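Long-range contacts in versicolorin reductase (Brucella melitensis, PDB 4NIM), which probably catalyses nicotinamide-cofactor-dependent reduction or oxidation of an undefined substrate, in the manner of short-chain dehydrogenases/reductases: residues C80-V84 and F130-A135; D88-L94 and L138-D142. All coordinates share one frame; numbering follows the deposited sequence.

Contact 1: residues C80-V84 and F130-A135; sequences CRRIV and FLIQEA
Arg81 O and the carboxylate of Glu134 meet through a single water, which donates one hydrogen to each: its oxygen lies 2.7 Å from Arg81 O and 2.9 Å from Glu134 OE1. The other carboxylate oxygen, OE2, forms a salt bridge with Lys137 one turn further along its own helix. Arg81 NE remains 4.1 Å from Glu134 OE2, near enough for attraction but beyond a salt bridge, with guanidinium and carboxylate planes 84° apart. The chain of Arg81, extended from CG to NE, lays its methylene CG beside Glu134 CG at 3.9 Å and carries the guanidinium outward. There NH2 comes near Phe130 CD1, and Gln133 NE2 lies at the guanidinium's edge, in its plane, two donors in contact without a bond. Beneath these polar groups two neighbouring helices of the Rossmann fold, 77-91 and 114-142, run in roughly the same direction, as connections between parallel strands should, with local axes 8.7 Å apart. Val84 packs on Glu134 CB, with CG1 at 3.7 Å, and its CG2 also reaches Leu131 O and CD2. Although the CB of Leu131 does not aim at helix 77-91, with CG anti to the carbonyl carbon (chi1 -71°) the branch returns toward that helix and CD2 lies among Cys80, Ile83 and Val84. This methyl sits 3.3 Å from Cys80 O; Leu131 also packs against Leu97 and Asn99 of strand 96-99.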
# COMPACT_ATOMS: atom_id res chain seq x y z
N CYS A 80 -4.09 -1.57 13.35
CA CYS A 80 -4.38 -2.08 12.02
C CYS A 80 -5.82 -2.52 11.92
O CYS A 80 -6.56 -2.13 10.98
CB CYS A 80 -3.44 -3.24 11.65
SG CYS A 80 -1.73 -2.67 11.48
N ARG A 81 -6.24 -3.33 12.88
CA ARG A 81 -7.63 -3.78 12.90
C ARG A 81 -8.64 -2.62 13.03
O ARG A 81 -9.68 -2.67 12.38
CB ARG A 81 -7.86 -4.80 14.00
CG ARG A 81 -7.05 -6.06 13.76
CD ARG A 81 -7.11 -6.95 14.98
NE ARG A 81 -6.66 -8.26 14.61
CZ ARG A 81 -6.10 -9.13 15.43
NH1 ARG A 81 -5.86 -8.81 16.70
NH2 ARG A 81 -5.75 -10.32 14.94
N ARG A 82 -8.31 -1.62 13.85
CA ARG A 82 -9.21 -0.47 14.05
C ARG A 82 -9.45 0.33 12.77
O ARG A 82 -10.55 0.88 12.57
CB ARG A 82 -8.71 0.44 15.17
CG ARG A 82 -9.76 1.44 15.66
CD ARG A 82 -9.47 1.93 17.08
NE ARG A 82 -8.17 2.59 17.16
CZ ARG A 82 -7.09 2.04 17.72
NH1 ARG A 82 -7.16 0.83 18.25
NH2 ARG A 82 -5.95 2.72 17.72
N ILE A 83 -8.44 0.39 11.89
CA ILE A 83 -8.60 1.12 10.64
C ILE A 83 -9.76 0.59 9.82
O ILE A 83 -10.68 1.33 9.36
CB ILE A 83 -7.32 1.08 9.81
CG1 ILE A 83 -6.23 1.87 10.54
CG2 ILE A 83 -7.56 1.66 8.44
CD1 ILE A 83 -4.84 1.55 10.07
N VAL A 84 -9.74 -0.71 9.64
CA VAL A 84 -10.76 -1.37 8.86
C VAL A 84 -12.10 -1.36 9.62
O VAL A 84 -13.16 -1.09 8.99
CB VAL A 84 -10.34 -2.80 8.47
CG1 VAL A 84 -11.49 -3.53 7.78
CG2 VAL A 84 -9.13 -2.76 7.57
N PHE A 130 -2.49 -8.01 8.35
CA PHE A 130 -3.64 -7.91 9.21
C PHE A 130 -4.70 -6.92 8.67
O PHE A 130 -5.87 -7.16 8.83
CB PHE A 130 -3.23 -7.67 10.66
CG PHE A 130 -2.68 -8.90 11.26
CD1 PHE A 130 -3.55 -9.92 11.62
CD2 PHE A 130 -1.34 -9.13 11.29
CE1 PHE A 130 -3.04 -11.14 12.07
CE2 PHE A 130 -0.84 -10.35 11.73
CZ PHE A 130 -1.70 -11.34 12.14
N LEU A 131 -4.28 -5.94 7.90
CA LEU A 131 -5.26 -5.07 7.17
C LEU A 131 -5.99 -5.88 6.10
O LEU A 131 -7.20 -5.78 5.93
CB LEU A 131 -4.55 -3.88 6.53
CG LEU A 131 -4.05 -2.85 7.54
CD1 LEU A 131 -2.96 -2.00 6.93
CD2 LEU A 131 -5.23 -2.00 7.95
N ILE A 132 -5.23 -6.75 5.42
CA ILE A 132 -5.79 -7.62 4.42
C ILE A 132 -6.77 -8.60 5.07
O ILE A 132 -7.87 -8.80 4.56
CB ILE A 132 -4.69 -8.37 3.63
CG1 ILE A 132 -3.97 -7.42 2.67
CG2 ILE A 132 -5.28 -9.51 2.81
CD1 ILE A 132 -2.63 -7.92 2.15
N GLN A 133 -6.33 -9.23 6.16
CA GLN A 133 -7.21 -10.13 6.93
C GLN A 133 -8.57 -9.46 7.20
O GLN A 133 -9.63 -10.06 6.97
CB GLN A 133 -6.54 -10.54 8.23
CG GLN A 133 -7.37 -11.40 9.18
CD GLN A 133 -6.50 -12.03 10.23
OE1 GLN A 133 -5.72 -12.97 9.96
NE2 GLN A 133 -6.63 -11.55 11.44
N GLU A 134 -8.52 -8.27 7.79
CA GLU A 134 -9.75 -7.59 8.14
C GLU A 134 -10.57 -7.17 6.92
O GLU A 134 -11.80 -7.21 6.96
CB GLU A 134 -9.49 -6.37 9.04
CG GLU A 134 -8.98 -6.73 10.42
CD GLU A 134 -9.91 -7.68 11.15
OE1 GLU A 134 -11.11 -7.41 11.23
OE2 GLU A 134 -9.44 -8.73 11.63
N ALA A 135 -9.91 -6.71 5.86
CA ALA A 135 -10.65 -6.28 4.66
C ALA A 135 -11.37 -7.47 4.02
O ALA A 135 -12.54 -7.39 3.66
CB ALA A 135 -9.70 -5.62 3.66
O HOH W 1 -11.44 -4.71 12.18

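Contact 2: residues D88-L94 and L138-D142; sequences DRAFGRL and LFRRD
Asp88 and Arg141 form a salt bridge between two adjacent helices of a Rossmann fold, where helix 77-91 turns through Gly92 toward strand 96-99 alongside residues 138-142. The ionic part is a three-residue network. Arg141 grips Asp88 end-on, NH1 giving a bond of 2.9 Å to Asp88 OD2 and NH2 one of 3.0 Å to Asp88 OD1; both oxygens are met from above the carboxylate plane, which is tilted 47° from the guanidinium. A bend at chi3 (76°) folds the arginine so that it also takes Asp142 side-on, through NE to OD1 and NH2 to OD2. With four bonds to two carboxylates, the guanidinium's rotation is fixed although the residue is exposed, and Leu138 CD2 lies over one face, toward the edge of the group. Water-mediated bonding extends the network to the backbone: one water accepts from Leu94 N and donates to Asp142 OD2 (water oxygen to OD2 2.7 Å) and, weakly, to Leu138 O. Apolar packing lies deeper. Leu138 CD1 sits 4.0 Å from Leu94 CB and touches Asp88 CB as well, while Leu94 CG meets the Phe139 ring at CE1. Leu94 O, buried and without a hydrogen-bonding partner in the model, faces the edge of that ring, 3.3 Å from Phe139 CE1.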
# COMPACT_ATOMS: atom_id res chain seq x y z
N ASP A 88 -16.06 0.17 8.35
CA ASP A 88 -17.34 -0.45 8.68
C ASP A 88 -18.23 0.44 9.57
O ASP A 88 -19.42 0.64 9.28
CB ASP A 88 -17.07 -1.81 9.34
CG ASP A 88 -18.29 -2.70 9.34
OD1 ASP A 88 -19.29 -2.42 8.60
OD2 ASP A 88 -18.30 -3.63 10.16
N ARG A 89 -17.63 1.01 10.62
CA ARG A 89 -18.35 1.93 11.51
C ARG A 89 -18.99 3.10 10.70
O ARG A 89 -20.19 3.33 10.79
CB ARG A 89 -17.40 2.43 12.61
CG ARG A 89 -18.03 3.20 13.76
CD ARG A 89 -18.23 4.69 13.53
NE ARG A 89 -16.98 5.39 13.19
CZ ARG A 89 -16.91 6.61 12.64
NH1 ARG A 89 -18.01 7.29 12.35
NH2 ARG A 89 -15.73 7.15 12.36
N ALA A 90 -18.18 3.77 9.89
CA ALA A 90 -18.59 4.95 9.13
C ALA A 90 -19.45 4.66 7.92
O ALA A 90 -20.41 5.42 7.63
CB ALA A 90 -17.34 5.72 8.71
N PHE A 91 -19.11 3.60 7.18
CA PHE A 91 -19.70 3.36 5.86
C PHE A 91 -20.48 2.07 5.72
O PHE A 91 -21.20 1.89 4.75
CB PHE A 91 -18.64 3.47 4.77
CG PHE A 91 -17.89 4.78 4.80
CD1 PHE A 91 -18.56 5.99 4.58
CD2 PHE A 91 -16.57 4.82 5.12
CE1 PHE A 91 -17.88 7.19 4.64
CE2 PHE A 91 -15.88 6.01 5.18
CZ PHE A 91 -16.52 7.19 4.94
N GLY A 92 -20.26 1.13 6.65
CA GLY A 92 -21.00 -0.16 6.67
C GLY A 92 -20.50 -1.20 5.69
O GLY A 92 -21.09 -2.25 5.55
N ARG A 93 -19.46 -0.86 4.95
CA ARG A 93 -18.89 -1.75 3.94
C ARG A 93 -17.48 -1.27 3.55
O ARG A 93 -17.05 -0.17 3.95
CB ARG A 93 -19.79 -1.78 2.69
CG ARG A 93 -20.15 -0.40 2.15
CD ARG A 93 -21.19 -0.45 1.04
NE ARG A 93 -21.49 0.87 0.52
CZ ARG A 93 -20.94 1.42 -0.57
NH1 ARG A 93 -20.04 0.75 -1.28
NH2 ARG A 93 -21.29 2.64 -0.93
N LEU A 94 -16.78 -2.10 2.78
CA LEU A 94 -15.48 -1.77 2.24
C LEU A 94 -15.39 -2.29 0.80
O LEU A 94 -15.88 -3.38 0.48
CB LEU A 94 -14.34 -2.37 3.08
CG LEU A 94 -12.94 -1.91 2.67
CD1 LEU A 94 -12.77 -0.40 2.83
CD2 LEU A 94 -11.91 -2.67 3.51
N LEU A 138 -14.64 -8.33 5.68
CA LEU A 138 -15.75 -7.45 5.22
C LEU A 138 -16.17 -7.78 3.79
O LEU A 138 -17.37 -7.78 3.48
CB LEU A 138 -15.36 -5.98 5.31
CG LEU A 138 -15.11 -5.47 6.74
CD1 LEU A 138 -14.93 -3.96 6.70
CD2 LEU A 138 -16.21 -5.89 7.69
N PHE A 139 -15.20 -8.02 2.91
CA PHE A 139 -15.55 -8.34 1.53
C PHE A 139 -16.47 -9.57 1.51
O PHE A 139 -17.51 -9.56 0.85
CB PHE A 139 -14.35 -8.61 0.68
CG PHE A 139 -13.43 -7.42 0.47
CD1 PHE A 139 -13.89 -6.10 0.48
CD2 PHE A 139 -12.08 -7.65 0.18
CE1 PHE A 139 -13.01 -5.04 0.25
CE2 PHE A 139 -11.20 -6.61 -0.03
CZ PHE A 139 -11.68 -5.31 -0.01
N ARG A 140 -16.08 -10.61 2.25
CA ARG A 140 -16.90 -11.83 2.32
C ARG A 140 -18.27 -11.62 2.95
O ARG A 140 -19.25 -12.18 2.47
CB ARG A 140 -16.16 -12.92 3.08
CG ARG A 140 -14.92 -13.38 2.35
CD ARG A 140 -14.03 -14.23 3.22
NE ARG A 140 -14.51 -15.58 3.48
CZ ARG A 140 -14.98 -16.04 4.64
NH1 ARG A 140 -15.10 -15.27 5.71
NH2 ARG A 140 -15.23 -17.32 4.73
N ARG A 141 -18.33 -10.86 4.04
CA ARG A 141 -19.57 -10.64 4.76
C ARG A 141 -20.60 -10.01 3.80
O ARG A 141 -21.78 -10.37 3.84
CB ARG A 141 -19.33 -9.70 5.94
CG ARG A 141 -20.59 -9.43 6.74
CD ARG A 141 -20.39 -8.34 7.76
NE ARG A 141 -20.39 -7.04 7.10
CZ ARG A 141 -20.02 -5.91 7.67
NH1 ARG A 141 -19.61 -5.90 8.95
NH2 ARG A 141 -20.06 -4.78 6.96
N ASP A 142 -20.16 -9.06 2.97
CA ASP A 142 -21.10 -8.27 2.16
C ASP A 142 -21.06 -8.71 0.67
O ASP A 142 -21.66 -8.08 -0.16
CB ASP A 142 -20.82 -6.78 2.31
CG ASP A 142 -21.05 -6.27 3.71
OD1 ASP A 142 -21.83 -6.89 4.44
OD2 ASP A 142 -20.44 -5.24 4.08
O HOH W 2 -18.06 -4.82 2.98

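Read from the N terminus, the chain leaves strand 66-71 for helix 77-91, which supplies 80-84 and the start of 88-94, and then enters strand 96-99. Helix 114-142 follows, bringing first 130-135 and then 138-142 alongside. Contact 1 closes a loop of 45 residues and contact 2 one of 43; because the segments alternate, the loops cross and neither nests in the other, as expected for helices side by side in the same sense. The packing is continuous between them: Val84 CG1 lies 3.6 Å from Leu138 CD1, and Ala135 CB touches Leu94 CD2. Together they join the two helices, and the turn into strand 96-99, on one face of the parallel sheet.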